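Local coordinates for protein fiber (Human adenovirus 48, PDB 6FJQ) that forms the trimeric knob at the tip of the viral fiber and probably mediates attachment to primary receptors on host cells, at residues Y87-R91 / Y101-F107. Sequence-based numbering, arbitrary orientation.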
loop_
_atom_site.group_PDB
_atom_site.type_symbol
_atom_site.label_atom_id
_atom_site.label_comp_id
_atom_site.label_asym_id
_atom_site.label_seq_id
_atom_site.Cartn_x
_atom_site.Cartn_y
_atom_site.Cartn_z
ATOM N N TYR A 87 26.141 5.411 0.426
ATOM C CA TYR A 87 24.984 5.726 -0.419
ATOM C C TYR A 87 23.689 5.983 0.395
ATOM O O TYR A 87 22.577 5.993 -0.170
ATOM C CB TYR A 87 24.776 4.608 -1.469
ATOM C CG TYR A 87 25.952 4.427 -2.418
ATOM C CD1 TYR A 87 27.053 3.644 -2.069
ATOM C CD2 TYR A 87 26.000 5.064 -3.647
ATOM C CE1 TYR A 87 28.152 3.496 -2.917
ATOM C CE2 TYR A 87 27.092 4.904 -4.495
ATOM C CZ TYR A 87 28.160 4.131 -4.120
ATOM O OH TYR A 87 29.239 4.006 -4.960
ATOM N N TRP A 88 23.811 6.230 1.700
ATOM C CA TRP A 88 22.625 6.375 2.573
ATOM C C TRP A 88 22.709 7.601 3.475
ATOM O O TRP A 88 23.514 7.640 4.399
ATOM C CB TRP A 88 22.476 5.125 3.407
ATOM C CG TRP A 88 21.418 5.123 4.422
ATOM C CD1 TRP A 88 21.569 5.273 5.781
ATOM C CD2 TRP A 88 20.040 4.870 4.209
ATOM N NE1 TRP A 88 20.355 5.140 6.419
ATOM C CE2 TRP A 88 19.402 4.904 5.459
ATOM C CE3 TRP A 88 19.262 4.624 3.066
ATOM C CZ2 TRP A 88 18.020 4.688 5.586
ATOM C CZ3 TRP A 88 17.881 4.416 3.214
ATOM C CH2 TRP A 88 17.291 4.444 4.450
ATOM N N ASN A 89 21.869 8.595 3.198
ATOM C CA ASN A 89 21.806 9.784 4.006
ATOM C C ASN A 89 20.443 10.436 3.832
ATOM O O ASN A 89 19.648 9.938 3.098
ATOM C CB ASN A 89 22.973 10.725 3.618
ATOM C CG ASN A 89 23.484 11.569 4.804
ATOM O OD1 ASN A 89 23.464 11.172 5.998
ATOM N ND2 ASN A 89 23.958 12.744 4.471
ATOM N N TYR A 90 20.181 11.511 4.569
ATOM C CA TYR A 90 19.050 12.435 4.353
ATOM C C TYR A 90 19.103 13.084 2.961
ATOM O O TYR A 90 20.104 13.029 2.246
ATOM C CB TYR A 90 19.031 13.559 5.422
ATOM C CG TYR A 90 18.681 13.127 6.837
ATOM C CD1 TYR A 90 17.343 12.976 7.228
ATOM C CD2 TYR A 90 19.673 12.896 7.806
ATOM C CE1 TYR A 90 17.014 12.572 8.519
ATOM C CE2 TYR A 90 19.339 12.485 9.107
ATOM C CZ TYR A 90 18.013 12.318 9.449
ATOM O OH TYR A 90 17.671 11.911 10.701
ATOM N N ARG A 91 18.000 13.707 2.587
ATOM C CA ARG A 91 17.865 14.383 1.308
ATOM C C ARG A 91 18.369 15.800 1.517
ATOM O O ARG A 91 18.171 16.366 2.582
ATOM C CB ARG A 91 16.385 14.336 0.877
ATOM C CG ARG A 91 16.100 14.962 -0.485
ATOM C CD ARG A 91 15.047 14.224 -1.336
ATOM N NE ARG A 91 14.079 15.081 -2.045
ATOM C CZ ARG A 91 14.316 15.856 -3.115
ATOM N NH1 ARG A 91 15.513 15.978 -3.684
ATOM N NH2 ARG A 91 13.315 16.532 -3.633
ATOM N N TYR A 101 26.397 12.481 8.025
ATOM C CA TYR A 101 26.282 12.525 9.512
ATOM C C TYR A 101 25.080 11.593 9.858
ATOM O O TYR A 101 24.287 11.214 8.963
ATOM C CB TYR A 101 26.162 14.027 10.098
ATOM C CG TYR A 101 24.715 14.533 10.462
ATOM C CD1 TYR A 101 24.081 14.149 11.688
ATOM C CD2 TYR A 101 23.960 15.307 9.556
ATOM C CE1 TYR A 101 22.770 14.510 11.968
ATOM C CE2 TYR A 101 22.652 15.683 9.854
ATOM C CZ TYR A 101 22.076 15.281 11.053
ATOM O OH TYR A 101 20.807 15.660 11.332
ATOM N N GLU A 102 24.939 11.274 11.148
ATOM C CA GLU A 102 23.582 11.050 11.622
ATOM C C GLU A 102 23.259 11.201 13.140
ATOM O O GLU A 102 24.134 11.281 13.970
ATOM C CB GLU A 102 23.092 9.648 11.066
ATOM C CG GLU A 102 21.657 9.428 10.566
ATOM C CD GLU A 102 21.586 8.725 9.221
ATOM O OE1 GLU A 102 21.981 9.528 8.335
ATOM O OE2 GLU A 102 21.176 7.482 9.072
ATOM N N GLU A 103 21.969 11.463 13.369
ATOM C CA GLU A 103 21.035 10.694 14.231
ATOM C C GLU A 103 19.745 10.502 13.353
ATOM O O GLU A 103 19.441 11.358 12.513
ATOM C CB GLU A 103 20.686 11.417 15.562
ATOM C CG GLU A 103 19.323 11.056 16.234
ATOM C CD GLU A 103 18.081 11.722 15.605
ATOM O OE1 GLU A 103 18.166 12.889 15.153
ATOM O OE2 GLU A 103 17.004 11.092 15.554
ATOM N N ALA A 104 18.975 9.426 13.546
ATOM C CA ALA A 104 17.720 9.264 12.802
ATOM C C ALA A 104 16.679 8.341 13.498
ATOM O O ALA A 104 16.016 7.533 12.875
ATOM C CB ALA A 104 18.028 8.790 11.395
ATOM N N VAL A 105 16.494 8.523 14.792
ATOM C CA VAL A 105 15.686 7.616 15.589
ATOM C C VAL A 105 14.237 7.670 15.170
ATOM O O VAL A 105 13.562 6.642 15.151
ATOM C CB VAL A 105 15.893 7.856 17.118
ATOM C CG1 VAL A 105 14.829 7.169 17.971
ATOM C CG2 VAL A 105 17.276 7.344 17.513
ATOM N N GLY A 106 13.767 8.843 14.776
ATOM C CA GLY A 106 12.395 8.985 14.293
ATOM C C GLY A 106 12.063 8.269 12.991
ATOM O O GLY A 106 10.893 8.186 12.626
ATOM N N PHE A 107 13.081 7.795 12.276
ATOM C CA PHE A 107 12.870 6.902 11.119
ATOM C C PHE A 107 12.945 5.397 11.426
ATOM O O PHE A 107 12.705 4.555 10.546
ATOM C CB PHE A 107 13.869 7.219 10.012
ATOM C CG PHE A 107 13.708 8.585 9.441
ATOM C CD1 PHE A 107 14.285 9.666 10.080
ATOM C CD2 PHE A 107 13.006 8.788 8.265
ATOM C CE1 PHE A 107 14.169 10.953 9.542
ATOM C CE2 PHE A 107 12.906 10.057 7.721
ATOM C CZ PHE A 107 13.468 11.151 8.363
#
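Tyr90 anchors the loop segment 101-107 to strand 88-90, which pairs antiparallel with strand 4-7 at the edge of one sheet of this chain in the adenovirus fiber knob, a beta-sandwich. Tyr90 OH donates a hydrogen bond to Glu103 O, 2.6 Å away. The carbonyl oxygen lies in the plane of the tyrosine ring, at its edge. The hydroxyl meets a lone pair in the carbonyl plane, with a C=O...O angle of 142°.

Apolar contacts accompany this bond. Ala104 CB packs 4.0 Å from Tyr90 CZ. The Phe107 ring meets the same tyrosine obliquely, with the planes at 71° and the centroids 5.6 Å apart. Phe107 also rests on Leu5 of strand 4-7 and Leu29 of strand 23-32. The exposed Tyr101, at the start of the segment, approaches Tyr90, its CZ 4.4 Å from Tyr90 CE2.

Glu102 supplies a polar side of the contact. The Glu102 chain bends at chi2 (132°), and its carboxylate reaches between Trp88 and Tyr90. The carboxylate plane is steeply inclined to both rings. Glu102 OE2 comes within 3.6 Å of Trp88 NE1.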